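Local coordinates for protein polyisoprenyl-teichoic acid--peptidoglycan teichoic acid transferase TagV (Bacillus subtilis, PDB 6UF3) that belongs to the LytR-CpsA-Psr family of bacterial cell-envelope proteins, at residues S7-G12 with L28-L33; I88-T93 with T197-T202. One frame throughout, in Å; residues are numbered along the deposited sequence.

Contact 1: residues S7-G12 with L28-L33; sequences SILFMG and LIVVTL
I8 and V31, and likewise F10 and I29, face each other as hydrogen-bonded pairs of two antiparallel strands whose axes run 4.7 Å apart at 163°, with L9-V30 between them and S7-T32 and M11-L28 beyond, all three non-hydrogen-bonded. Four nearly straight N-H...O bonds hold the ladder; the straightest, from F10 N to I29 O, is 2.8 Å long with 174° at the hydrogen. On the face carrying I8, F10, I29 and V31, the F10 ring turns its edge to the strand, so that I29 O lies in the ring plane, 3.6 Å from F10 CD1. F10 CE1 meets V31 CG2 at 3.8 Å, while one ring face receives I8 CG2, the branch set opposite the backbone N of I8. The other end of I8 serves the strand partner: its CD1 rests 3.8 Å from L33 CD1. Across the sheet, L9 swings CG away from its own N (chi1 171°), which puts L9 CD1 3.8 Å from V30 CG2, and M11 CG lies 3.7 Å from L28 CD2. The polar ends of S7 and T32 find partners in other parts of the chain, S7 OG bonding to P87 O and T32 OG1 to H256 ND1. This hairpin is the buried middle of a mixed sheet: strand 90-94 flanks 6-13, strand 39-44 flanks 25-34, and L168 of helix 158-177 covers F10, I29 and V31.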
# COMPACT_ATOMS: atom_id res chain seq x y z
N SER A 7 -5.17 6.89 9.81
CA SER A 7 -4.30 6.37 8.77
C SER A 7 -4.54 4.87 8.55
O SER A 7 -5.01 4.17 9.44
CB SER A 7 -2.83 6.59 9.14
OG SER A 7 -2.58 5.96 10.39
N ILE A 8 -4.20 4.41 7.35
CA ILE A 8 -4.25 3.00 6.97
C ILE A 8 -2.90 2.62 6.37
O ILE A 8 -2.37 3.34 5.51
CB ILE A 8 -5.36 2.69 5.94
CG1 ILE A 8 -6.70 3.29 6.36
CG2 ILE A 8 -5.47 1.17 5.73
CD1 ILE A 8 -7.76 3.16 5.27
N LEU A 9 -2.33 1.50 6.82
CA LEU A 9 -1.18 0.90 6.16
C LEU A 9 -1.65 -0.30 5.36
O LEU A 9 -2.26 -1.23 5.92
CB LEU A 9 -0.11 0.47 7.17
CG LEU A 9 1.05 -0.36 6.57
CD1 LEU A 9 1.86 0.42 5.53
CD2 LEU A 9 2.00 -0.89 7.69
N PHE A 10 -1.37 -0.29 4.06
CA PHE A 10 -1.64 -1.39 3.16
C PHE A 10 -0.35 -2.17 2.94
O PHE A 10 0.66 -1.60 2.51
CB PHE A 10 -2.16 -0.88 1.81
CG PHE A 10 -3.52 -0.23 1.89
CD1 PHE A 10 -3.64 1.13 2.16
CD2 PHE A 10 -4.67 -0.97 1.66
CE1 PHE A 10 -4.89 1.73 2.23
CE2 PHE A 10 -5.92 -0.38 1.74
CZ PHE A 10 -6.02 0.97 2.01
N MET A 11 -0.38 -3.46 3.24
CA MET A 11 0.76 -4.36 3.11
C MET A 11 0.42 -5.41 2.06
O MET A 11 -0.61 -6.10 2.17
CB MET A 11 1.09 -5.02 4.46
CG MET A 11 1.65 -4.04 5.48
SD MET A 11 1.59 -4.69 7.18
CE MET A 11 -0.13 -4.37 7.59
N GLY A 12 1.26 -5.51 1.03
CA GLY A 12 1.19 -6.59 0.07
C GLY A 12 2.35 -7.55 0.29
O GLY A 12 3.50 -7.13 0.34
N LEU A 28 4.19 -1.52 0.42
CA LEU A 28 3.87 -0.77 1.63
C LEU A 28 3.32 0.58 1.22
O LEU A 28 4.08 1.42 0.72
CB LEU A 28 5.09 -0.56 2.52
CG LEU A 28 5.69 -1.79 3.20
CD1 LEU A 28 6.95 -1.37 3.91
CD2 LEU A 28 4.73 -2.45 4.16
N ILE A 29 2.03 0.82 1.45
CA ILE A 29 1.41 2.09 1.09
C ILE A 29 0.64 2.62 2.29
O ILE A 29 -0.20 1.92 2.85
CB ILE A 29 0.48 1.95 -0.12
CG1 ILE A 29 1.24 1.42 -1.33
CG2 ILE A 29 -0.15 3.32 -0.43
CD1 ILE A 29 0.36 0.95 -2.48
N VAL A 30 0.91 3.87 2.67
CA VAL A 30 0.21 4.54 3.75
C VAL A 30 -0.77 5.54 3.15
O VAL A 30 -0.39 6.31 2.26
CB VAL A 30 1.19 5.24 4.69
CG1 VAL A 30 0.47 6.13 5.68
CG2 VAL A 30 2.02 4.18 5.44
N VAL A 31 -2.01 5.52 3.63
CA VAL A 31 -3.01 6.53 3.27
C VAL A 31 -3.44 7.21 4.55
O VAL A 31 -3.73 6.54 5.55
CB VAL A 31 -4.21 5.90 2.54
CG1 VAL A 31 -5.32 6.94 2.30
CG2 VAL A 31 -3.78 5.26 1.24
N THR A 32 -3.47 8.55 4.55
CA THR A 32 -4.03 9.29 5.66
C THR A 32 -5.34 9.94 5.20
O THR A 32 -5.47 10.35 4.05
CB THR A 32 -3.06 10.34 6.22
OG1 THR A 32 -2.62 11.22 5.18
CG2 THR A 32 -1.82 9.66 6.81
N LEU A 33 -6.32 9.99 6.10
CA LEU A 33 -7.66 10.43 5.76
C LEU A 33 -8.12 11.48 6.76
O LEU A 33 -7.93 11.32 7.98
CB LEU A 33 -8.65 9.25 5.73
CG LEU A 33 -8.39 8.10 4.73
CD1 LEU A 33 -7.53 7.00 5.36
CD2 LEU A 33 -9.70 7.51 4.25

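Contact 2: residues I88-T93 with T197-T202; sequences IDKYVT and TNIRIT
An ST turn at the edge of the mixed sheet docks residues 197-199 onto strand 90-94: T197 OG1 accepts from I199 N at 3.0 Å while donating to Y91 O at 2.7 Å. That hydroxyl stands opposite the backbone N of T197 (chi1 -174°), which carries it across to the strand, where T197 and V92 form a single antiparallel, non-hydrogen-bonded pair. One residue on, the N198 amide takes the place of a backbone ladder. Its OD1 accepts from Y91 N at 2.9 Å, with the donor tilted 26° from the carbonyl plane, and its ND2 gives a longer bond, 3.2 Å, to D89 O, which lies in the amide plane and is approached on a lone pair. The same amide stacks on the Y91 ring, the two planes 14° apart; OD1 sits above one face toward the rim, and N198 CG comes within 3.5 Å of Y91 CE2. From the strand, the K90 chain bends at chi2 and passes N198, its NZ reaching N198 O at 2.9 Å. The aliphatic part of K90 also meets I199, whose CD1 continues to V92 CG2 at 3.8 Å. K90 NZ has a salt bridge to E203 in helix 201-210, and E203 also accepts from R200 N at the N-cap position. Two backbone bonds and a stacked ring thus fix the rotation of the N198 amide, while the carboxylate of E203 probably steadies the lysine charge beside the start of that helix.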
# COMPACT_ATOMS: atom_id res chain seq x y z
N ILE A 88 -0.41 4.53 13.11
CA ILE A 88 -1.05 3.75 12.05
C ILE A 88 -2.29 3.13 12.68
O ILE A 88 -2.22 2.17 13.45
CB ILE A 88 -0.12 2.66 11.47
CG1 ILE A 88 1.03 3.27 10.65
CG2 ILE A 88 -0.92 1.64 10.64
CD1 ILE A 88 0.57 4.14 9.47
N ASP A 89 -3.46 3.70 12.38
CA ASP A 89 -4.67 3.27 13.07
C ASP A 89 -5.22 1.96 12.52
O ASP A 89 -5.68 1.10 13.29
CB ASP A 89 -5.72 4.38 12.97
CG ASP A 89 -5.20 5.70 13.53
OD1 ASP A 89 -5.01 5.80 14.76
OD2 ASP A 89 -4.92 6.62 12.73
N LYS A 90 -5.20 1.79 11.20
CA LYS A 90 -5.79 0.64 10.53
C LYS A 90 -4.76 -0.02 9.65
O LYS A 90 -3.84 0.63 9.15
CB LYS A 90 -7.02 1.04 9.66
CG LYS A 90 -8.15 1.66 10.45
CD LYS A 90 -8.75 0.63 11.42
CE LYS A 90 -10.05 1.14 12.02
NZ LYS A 90 -10.74 0.16 12.92
N TYR A 91 -4.92 -1.32 9.43
CA TYR A 91 -4.04 -2.06 8.55
C TYR A 91 -4.88 -2.96 7.65
O TYR A 91 -5.97 -3.40 8.01
CB TYR A 91 -2.99 -2.91 9.32
CG TYR A 91 -3.61 -3.93 10.25
CD1 TYR A 91 -3.95 -5.20 9.80
CD2 TYR A 91 -3.86 -3.61 11.57
CE1 TYR A 91 -4.54 -6.12 10.65
CE2 TYR A 91 -4.43 -4.52 12.43
CZ TYR A 91 -4.77 -5.77 11.96
OH TYR A 91 -5.35 -6.66 12.83
N VAL A 92 -4.34 -3.19 6.45
CA VAL A 92 -4.89 -4.13 5.48
C VAL A 92 -3.71 -4.93 4.95
O VAL A 92 -2.77 -4.35 4.42
CB VAL A 92 -5.60 -3.42 4.32
CG1 VAL A 92 -6.03 -4.44 3.26
CG2 VAL A 92 -6.80 -2.62 4.84
N THR A 93 -3.75 -6.25 5.10
CA THR A 93 -2.71 -7.12 4.54
C THR A 93 -3.34 -8.00 3.48
O THR A 93 -4.45 -8.52 3.67
CB THR A 93 -2.05 -8.01 5.61
OG1 THR A 93 -1.62 -7.22 6.72
CG2 THR A 93 -0.84 -8.74 5.02
N THR A 197 -7.34 -7.64 8.27
CA THR A 197 -7.60 -6.22 8.51
C THR A 197 -8.34 -6.02 9.83
O THR A 197 -9.06 -6.91 10.30
CB THR A 197 -8.42 -5.60 7.37
OG1 THR A 197 -8.54 -4.18 7.56
CG2 THR A 197 -9.82 -6.23 7.32
N ASN A 198 -8.16 -4.83 10.41
CA ASN A 198 -8.96 -4.39 11.54
C ASN A 198 -9.96 -3.31 11.15
O ASN A 198 -10.50 -2.63 12.02
CB ASN A 198 -8.07 -3.89 12.68
CG ASN A 198 -7.34 -2.60 12.36
OD1 ASN A 198 -7.07 -2.29 11.19
ND2 ASN A 198 -6.98 -1.85 13.39
N ILE A 199 -10.22 -3.14 9.85
CA ILE A 199 -11.31 -2.31 9.37
C ILE A 199 -12.56 -3.17 9.33
O ILE A 199 -12.55 -4.24 8.73
CB ILE A 199 -11.00 -1.74 7.97
CG1 ILE A 199 -9.71 -0.93 8.00
CG2 ILE A 199 -12.19 -0.89 7.47
CD1 ILE A 199 -9.33 -0.38 6.62
N ARG A 200 -13.62 -2.70 9.99
CA ARG A 200 -14.87 -3.43 10.02
C ARG A 200 -15.71 -3.07 8.81
O ARG A 200 -15.49 -2.05 8.15
CB ARG A 200 -15.64 -3.13 11.30
CG ARG A 200 -15.25 -4.03 12.45
CD ARG A 200 -14.97 -3.23 13.71
NE ARG A 200 -14.56 -4.09 14.81
CZ ARG A 200 -14.79 -3.82 16.10
NH1 ARG A 200 -14.38 -4.67 17.03
NH2 ARG A 200 -15.43 -2.71 16.44
N ILE A 201 -16.67 -3.94 8.49
CA ILE A 201 -17.54 -3.70 7.34
C ILE A 201 -18.26 -2.37 7.50
O ILE A 201 -18.32 -1.56 6.56
CB ILE A 201 -18.52 -4.87 7.17
CG1 ILE A 201 -17.79 -6.08 6.60
CG2 ILE A 201 -19.69 -4.45 6.29
CD1 ILE A 201 -17.15 -5.85 5.24
N THR A 202 -18.79 -2.10 8.70
CA THR A 202 -19.51 -0.85 8.94
C THR A 202 -18.60 0.36 8.74
O THR A 202 -19.03 1.38 8.20
CB THR A 202 -20.10 -0.84 10.35
OG1 THR A 202 -19.09 -1.21 11.29
CG2 THR A 202 -21.25 -1.83 10.44

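Contacts 1 and 2 share one sheet, their centres about 10 Å apart, and are joined through neighbouring strands 6-13 and 90-94. Probable hydrogen bonds from L9 N to K90 O (2.9 Å) and from M11 N to V92 O (2.8 Å) are among the backbone bonds of the seam. In the strand order, 90-94 has the buried hairpin of contact 1 along one edge and the 197-199 turn of contact 2 along the other. Side chains cross the seam too: M11 CE approaches T93 OG1 at 3.3 Å, and D89 OD2 accepts from S7 N. In sequence contact 1 closes first; contact 2 then spans 103 residues to add 196-197, one of the two outermost strands, at the surface.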